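PDB 3FF4: uncharacterized protein from Cytophaga hutchinsonii ATCC 33406, which is of unknown function but, having a CoA-binding domain of the Rossmann type, probably binds coenzyme A or a related nucleotide. Local coordinates for residues K6-G11 with Y75-S80; P83-F88 with L114-A119. All coordinates share one frame; numbering follows the deposited sequence.

Interaction 1: residues K6-G11 with Y75-S80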
loop_
_atom_site.group_PDB
_atom_site.type_symbol
_atom_site.label_atom_id
_atom_site.label_comp_id
_atom_site.label_asym_id
_atom_site.label_seq_id
_atom_site.Cartn_x
_atom_site.Cartn_y
_atom_site.Cartn_z
ATOM N N LYS A 6 10.154 3.036 1.973
ATOM C CA LYS A 6 9.666 1.713 2.301
ATOM C C LYS A 6 8.147 1.659 2.200
ATOM O O LYS A 6 7.429 2.328 2.963
ATOM C CB LYS A 6 10.113 1.264 3.686
ATOM C CG LYS A 6 9.508 -0.088 4.046
ATOM C CD LYS A 6 10.458 -0.931 4.793
ATOM C CE LYS A 6 10.580 -0.485 6.187
ATOM N NZ LYS A 6 11.751 -1.203 6.746
ATOM N N THR A 7 7.676 0.845 1.266
ATOM C CA THR A 7 6.273 0.863 0.819
ATOM C C THR A 7 5.583 -0.488 1.016
ATOM O O THR A 7 5.983 -1.517 0.442
ATOM C CB THR A 7 6.168 1.299 -0.664
ATOM O OG1 THR A 7 6.750 2.607 -0.789
ATOM C CG2 THR A 7 4.696 1.344 -1.103
ATOM N N LEU A 8 4.541 -0.490 1.833
ATOM C CA LEU A 8 3.798 -1.735 2.074
ATOM C C LEU A 8 2.592 -1.749 1.116
ATOM O O LEU A 8 1.791 -0.798 1.107
ATOM C CB LEU A 8 3.357 -1.824 3.551
ATOM C CG LEU A 8 2.734 -3.138 4.053
ATOM C CD1 LEU A 8 3.171 -3.320 5.503
ATOM C CD2 LEU A 8 1.198 -3.096 3.932
ATOM N N ILE A 9 2.477 -2.813 0.321
ATOM C CA ILE A 9 1.311 -3.022 -0.574
ATOM C C ILE A 9 0.304 -3.896 0.125
ATOM O O ILE A 9 0.573 -5.082 0.389
ATOM C CB ILE A 9 1.747 -3.730 -1.882
ATOM C CG1 ILE A 9 2.936 -2.973 -2.509
ATOM C CG2 ILE A 9 0.510 -3.964 -2.843
ATOM C CD1 ILE A 9 3.566 -3.651 -3.776
ATOM N N LEU A 10 -0.857 -3.319 0.415
ATOM C CA LEU A 10 -1.912 -4.009 1.103
ATOM C C LEU A 10 -3.005 -4.407 0.093
ATOM O O LEU A 10 -3.677 -3.555 -0.507
ATOM C CB LEU A 10 -2.472 -3.117 2.227
ATOM C CG LEU A 10 -3.454 -3.768 3.200
ATOM C CD1 LEU A 10 -2.783 -4.962 3.892
ATOM C CD2 LEU A 10 -3.952 -2.776 4.253
ATOM N N GLY A 11 -3.180 -5.716 -0.060
ATOM C CA GLY A 11 -3.895 -6.279 -1.190
ATOM C C GLY A 11 -2.953 -6.886 -2.228
ATOM O O GLY A 11 -3.360 -7.122 -3.382
ATOM N N TYR A 75 -8.243 -1.211 9.368
ATOM C CA TYR A 75 -8.064 0.151 9.915
ATOM C C TYR A 75 -7.017 0.184 11.046
ATOM O O TYR A 75 -6.052 0.947 11.008
ATOM C CB TYR A 75 -9.395 0.673 10.488
ATOM C CG TYR A 75 -10.423 1.212 9.504
ATOM C CD1 TYR A 75 -10.306 1.006 8.133
ATOM C CD2 TYR A 75 -11.555 1.901 9.972
ATOM C CE1 TYR A 75 -11.269 1.491 7.249
ATOM C CE2 TYR A 75 -12.514 2.389 9.092
ATOM C CZ TYR A 75 -12.357 2.188 7.734
ATOM O OH TYR A 75 -13.302 2.660 6.860
ATOM N N ASN A 76 -7.218 -0.646 12.057
ATOM C CA ASN A 76 -6.323 -0.637 13.210
ATOM C C ASN A 76 -4.918 -1.099 12.855
ATOM O O ASN A 76 -3.957 -0.606 13.428
ATOM C CB ASN A 76 -6.903 -1.467 14.359
ATOM C CG ASN A 76 -8.082 -0.785 15.008
ATOM O OD1 ASN A 76 -8.253 0.442 14.897
ATOM N ND2 ASN A 76 -8.925 -1.572 15.683
ATOM N N TYR A 77 -4.805 -2.016 11.892
ATOM C CA TYR A 77 -3.493 -2.461 11.419
ATOM C C TYR A 77 -2.744 -1.318 10.721
ATOM O O TYR A 77 -1.568 -1.050 11.012
ATOM C CB TYR A 77 -3.607 -3.696 10.515
ATOM C CG TYR A 77 -2.270 -4.191 9.970
ATOM C CD1 TYR A 77 -1.241 -4.608 10.843
ATOM C CD2 TYR A 77 -2.016 -4.197 8.594
ATOM C CE1 TYR A 77 -0.001 -5.026 10.346
ATOM C CE2 TYR A 77 -0.772 -4.646 8.076
ATOM C CZ TYR A 77 0.210 -5.038 8.958
ATOM O OH TYR A 77 1.401 -5.456 8.465
ATOM N N ILE A 78 -3.446 -0.624 9.841
ATOM C CA ILE A 78 -2.856 0.515 9.145
ATOM C C ILE A 78 -2.358 1.554 10.183
ATOM O O ILE A 78 -1.195 1.981 10.124
ATOM C CB ILE A 78 -3.830 1.128 8.093
ATOM C CG1 ILE A 78 -4.098 0.110 6.956
ATOM C CG2 ILE A 78 -3.267 2.431 7.548
ATOM C CD1 ILE A 78 -5.398 0.330 6.196
ATOM N N LEU A 79 -3.231 1.906 11.133
ATOM C CA LEU A 79 -2.863 2.795 12.245
ATOM C C LEU A 79 -1.639 2.289 13.021
ATOM O O LEU A 79 -0.694 3.051 13.235
ATOM C CB LEU A 79 -4.060 3.026 13.185
ATOM C CG LEU A 79 -5.255 3.833 12.654
ATOM C CD1 LEU A 79 -6.349 3.916 13.723
ATOM C CD2 LEU A 79 -4.860 5.251 12.212
ATOM N N SER A 80 -1.630 1.015 13.422
ATOM C CA SER A 80 -0.470 0.468 14.150
ATOM C C SER A 80 0.850 0.555 13.351
ATOM O O SER A 80 1.920 0.565 13.948
ATOM C CB SER A 80 -0.699 -0.977 14.610
ATOM O OG SER A 80 -0.511 -1.881 13.524
#
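Leu8 and Leu10 point from strand 7-10 of a Rossmann-type parallel sheet onto Tyr77 and Ile78 of helix 75-81, a helix of the crossover connection between strands 61-64 and 85-88. This is buried helix-on-sheet packing: all four residues lie inside, and no hydrogen bond crosses between the two segments. The backbones stay well apart, with Leu10 CA 9.3 Å from Ile78 CA, and the side chains bridge the gap. The CD2 methyl of Leu10 reaches the end of Ile78, 3.9 Å from Ile78 CD1. It also lies 4.0 Å from Ile78 CG1, so one leucine branch rests against the last two carbons of the isoleucine, the two side chains crossing at a slant. The CA-CB bond of Ile78 does not aim at the strand; its CG1-CD1 arm does the reaching.

Tyr77 works differently. With its ring anti to the backbone N (chi1 179°), it extends from the helix to meet Leu8 coming the opposite way, and Leu8 CD1 stops 4.1 Å from Tyr77 OH. That is only a methyl against a phenol oxygen; the polar need of the hydroxyl is met by the carbonyl O of Pro54, a hydrogen bond that fixes the far end of the ring. The other face of the strand belongs to helix 19-30, which takes Thr7 and Ile9. On helix 75-81 the backbone of Tyr77 is gripped too: Ser80 OG donates to Tyr77 O over 2.8 Å, approaching at 120° to the C=O bond and tilted 18° from the carbonyl plane.

Interaction 2: residues P83-F88 with L114-A119; sequences PKRVIF and LVMLSA
Met116, a selenomethionine on helix 113-119, reaches across to Arg85 and Ile87 on strand 85-88, closing helix against sheet in this Rossmann-type fold. From CB, which is directed at the strand, the chain leaves with CG anti to the carbonyl carbon (chi1 -71°). CB and CG only span the distance; contact begins at the selenium. SE faces both methyl ends of the isoleucine, 4.1 Å from Ile87 CG2 and equally far from Ile87 CD1. A bend at chi3 (72°) then turns the terminal methyl toward the guanidinium of Arg85, and on the way CE meets Ile87 CD1 at 3.7 Å, the two side chains tip to tip.

The same CE methyl lies obliquely against the guanidinium of Arg85, whose own chain is bent at chi3. That group is held by polar partners from outside these segments: NH1 forms a salt bridge with the C-terminal carboxylate of Phe122, and NH2 is hydrogen-bonded to Thr61 OG1. Ile87 CD1 covers one face of the guanidinium, 4.0 Å above its plane and towards the rim. At the end of the selenomethionine, CE comes within 3.6 Å of Arg85 NH1.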
loop_
_atom_site.group_PDB
_atom_site.type_symbol
_atom_site.label_atom_id
_atom_site.label_comp_id
_atom_site.label_asym_id
_atom_site.label_seq_id
_atom_site.Cartn_x
_atom_site.Cartn_y
_atom_site.Cartn_z
ATOM N N PRO A 83 2.281 4.781 9.344
ATOM C CA PRO A 83 3.017 5.213 8.155
ATOM C C PRO A 83 2.972 6.730 8.042
ATOM O O PRO A 83 2.103 7.338 8.643
ATOM C CB PRO A 83 2.195 4.619 7.010
ATOM C CG PRO A 83 0.809 4.541 7.527
ATOM C CD PRO A 83 0.969 4.195 9.006
ATOM N N LYS A 84 3.864 7.334 7.263
ATOM C CA LYS A 84 3.741 8.761 6.933
ATOM C C LYS A 84 2.550 9.034 6.005
ATOM O O LYS A 84 1.914 10.073 6.087
ATOM C CB LYS A 84 5.013 9.257 6.256
ATOM C CG LYS A 84 6.263 9.088 7.114
ATOM C CD LYS A 84 7.437 9.795 6.476
ATOM C CE LYS A 84 7.368 11.293 6.778
ATOM N NZ LYS A 84 8.543 12.015 6.231
ATOM N N ARG A 85 2.223 8.076 5.147
ATOM C CA ARG A 85 1.266 8.324 4.083
ATOM C C ARG A 85 0.535 7.042 3.726
ATOM O O ARG A 85 1.125 5.951 3.751
ATOM C CB ARG A 85 2.000 8.856 2.839
ATOM C CG ARG A 85 1.140 8.957 1.559
ATOM C CD ARG A 85 1.948 9.507 0.392
ATOM N NE ARG A 85 3.038 8.598 0.028
ATOM C CZ ARG A 85 3.911 8.819 -0.957
ATOM N NH1 ARG A 85 3.840 9.951 -1.695
ATOM N NH2 ARG A 85 4.865 7.917 -1.199
ATOM N N VAL A 86 -0.743 7.171 3.369
ATOM C CA VAL A 86 -1.492 6.055 2.835
ATOM C C VAL A 86 -2.045 6.485 1.464
ATOM O O VAL A 86 -2.684 7.542 1.358
ATOM C CB VAL A 86 -2.632 5.601 3.771
ATOM C CG1 VAL A 86 -3.472 4.503 3.123
ATOM C CG2 VAL A 86 -2.096 5.071 5.124
ATOM N N ILE A 87 -1.764 5.698 0.426
ATOM C CA ILE A 87 -2.260 6.012 -0.938
ATOM C C ILE A 87 -3.528 5.202 -1.262
ATOM O O ILE A 87 -3.535 3.952 -1.143
ATOM C CB ILE A 87 -1.221 5.735 -2.032
ATOM C CG1 ILE A 87 0.060 6.517 -1.768
ATOM C CG2 ILE A 87 -1.817 6.067 -3.468
ATOM C CD1 ILE A 87 1.236 6.175 -2.705
ATOM N N PHE A 88 -4.597 5.932 -1.600
ATOM C CA PHE A 88 -5.870 5.369 -2.103
ATOM C C PHE A 88 -5.860 5.320 -3.643
ATOM O O PHE A 88 -6.213 6.315 -4.322
ATOM C CB PHE A 88 -7.048 6.218 -1.585
ATOM C CG PHE A 88 -7.189 6.157 -0.105
ATOM C CD1 PHE A 88 -8.101 5.297 0.486
ATOM C CD2 PHE A 88 -6.311 6.858 0.710
ATOM C CE1 PHE A 88 -8.177 5.218 1.872
ATOM C CE2 PHE A 88 -6.383 6.759 2.092
ATOM C CZ PHE A 88 -7.307 5.957 2.671
ATOM N N LEU A 114 1.158 4.143 -9.823
ATOM C CA LEU A 114 1.909 4.111 -11.085
ATOM C C LEU A 114 2.105 5.523 -11.664
ATOM O O LEU A 114 3.224 5.915 -12.008
ATOM C CB LEU A 114 1.223 3.210 -12.128
ATOM C CG LEU A 114 0.765 1.802 -11.719
ATOM C CD1 LEU A 114 0.159 1.018 -12.928
ATOM C CD2 LEU A 114 1.959 1.043 -11.142
ATOM N N VAL A 115 1.021 6.290 -11.741
ATOM C CA VAL A 115 1.067 7.677 -12.212
ATOM C C VAL A 115 2.001 8.517 -11.353
ATOM O O VAL A 115 2.819 9.288 -11.886
ATOM C CB VAL A 115 -0.338 8.283 -12.298
ATOM C CG1 VAL A 115 -0.284 9.780 -12.626
ATOM C CG2 VAL A 115 -1.140 7.529 -13.364
HETATM N N MSE A 116 1.916 8.330 -10.037
HETATM C CA MSE A 116 2.760 9.070 -9.122
HETATM C C MSE A 116 4.250 8.792 -9.335
HETATM O O MSE A 116 5.070 9.714 -9.325
HETATM C CB MSE A 116 2.322 8.840 -7.670
HETATM C CG MSE A 116 0.996 9.532 -7.373
HETATM SE SE MSE A 116 0.263 8.748 -5.732
HETATM C CE MSE A 116 1.477 9.505 -4.365
ATOM N N LEU A 117 4.600 7.527 -9.548
ATOM C CA LEU A 117 5.991 7.183 -9.763
ATOM C C LEU A 117 6.470 7.830 -11.061
ATOM O O LEU A 117 7.591 8.357 -11.132
ATOM C CB LEU A 117 6.192 5.652 -9.762
ATOM C CG LEU A 117 6.251 5.032 -8.348
ATOM C CD1 LEU A 117 5.861 3.556 -8.305
ATOM C CD2 LEU A 117 7.668 5.262 -7.736
ATOM N N SER A 118 5.628 7.814 -12.093
ATOM C CA SER A 118 6.013 8.423 -13.367
ATOM C C SER A 118 6.071 9.939 -13.272
ATOM O O SER A 118 7.003 10.566 -13.789
ATOM C CB SER A 118 5.064 8.005 -14.483
ATOM O OG SER A 118 5.404 6.725 -14.961
ATOM N N ALA A 119 5.087 10.521 -12.595
ATOM C CA ALA A 119 4.964 11.968 -12.513
ATOM C C ALA A 119 6.027 12.582 -11.626
ATOM O O ALA A 119 6.231 13.785 -11.663
ATOM C CB ALA A 119 3.585 12.347 -12.023
#

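How the interactions relate
Both interactions are buried, and both join a helix to the same parallel sheet, but from opposite faces. Interaction 1 packs helix 75-81 on one side; interaction 2 packs helix 113-119 on the side shared with helix 19-30, which meets Ile9 as well as Leu114 and Leu117. The chain runs straight from one to the other, since strand 85-88 follows helix 75-81, and they touch where Ile78 CG2 lies 3.8 Å from Val86 CG2. Their chemistry differs: interaction 1 pairs aliphatic branches and a tyrosine, whereas interaction 2 sets one long selenomethionine side chain against both an isoleucine and a charged group tied to the chain's C-terminus.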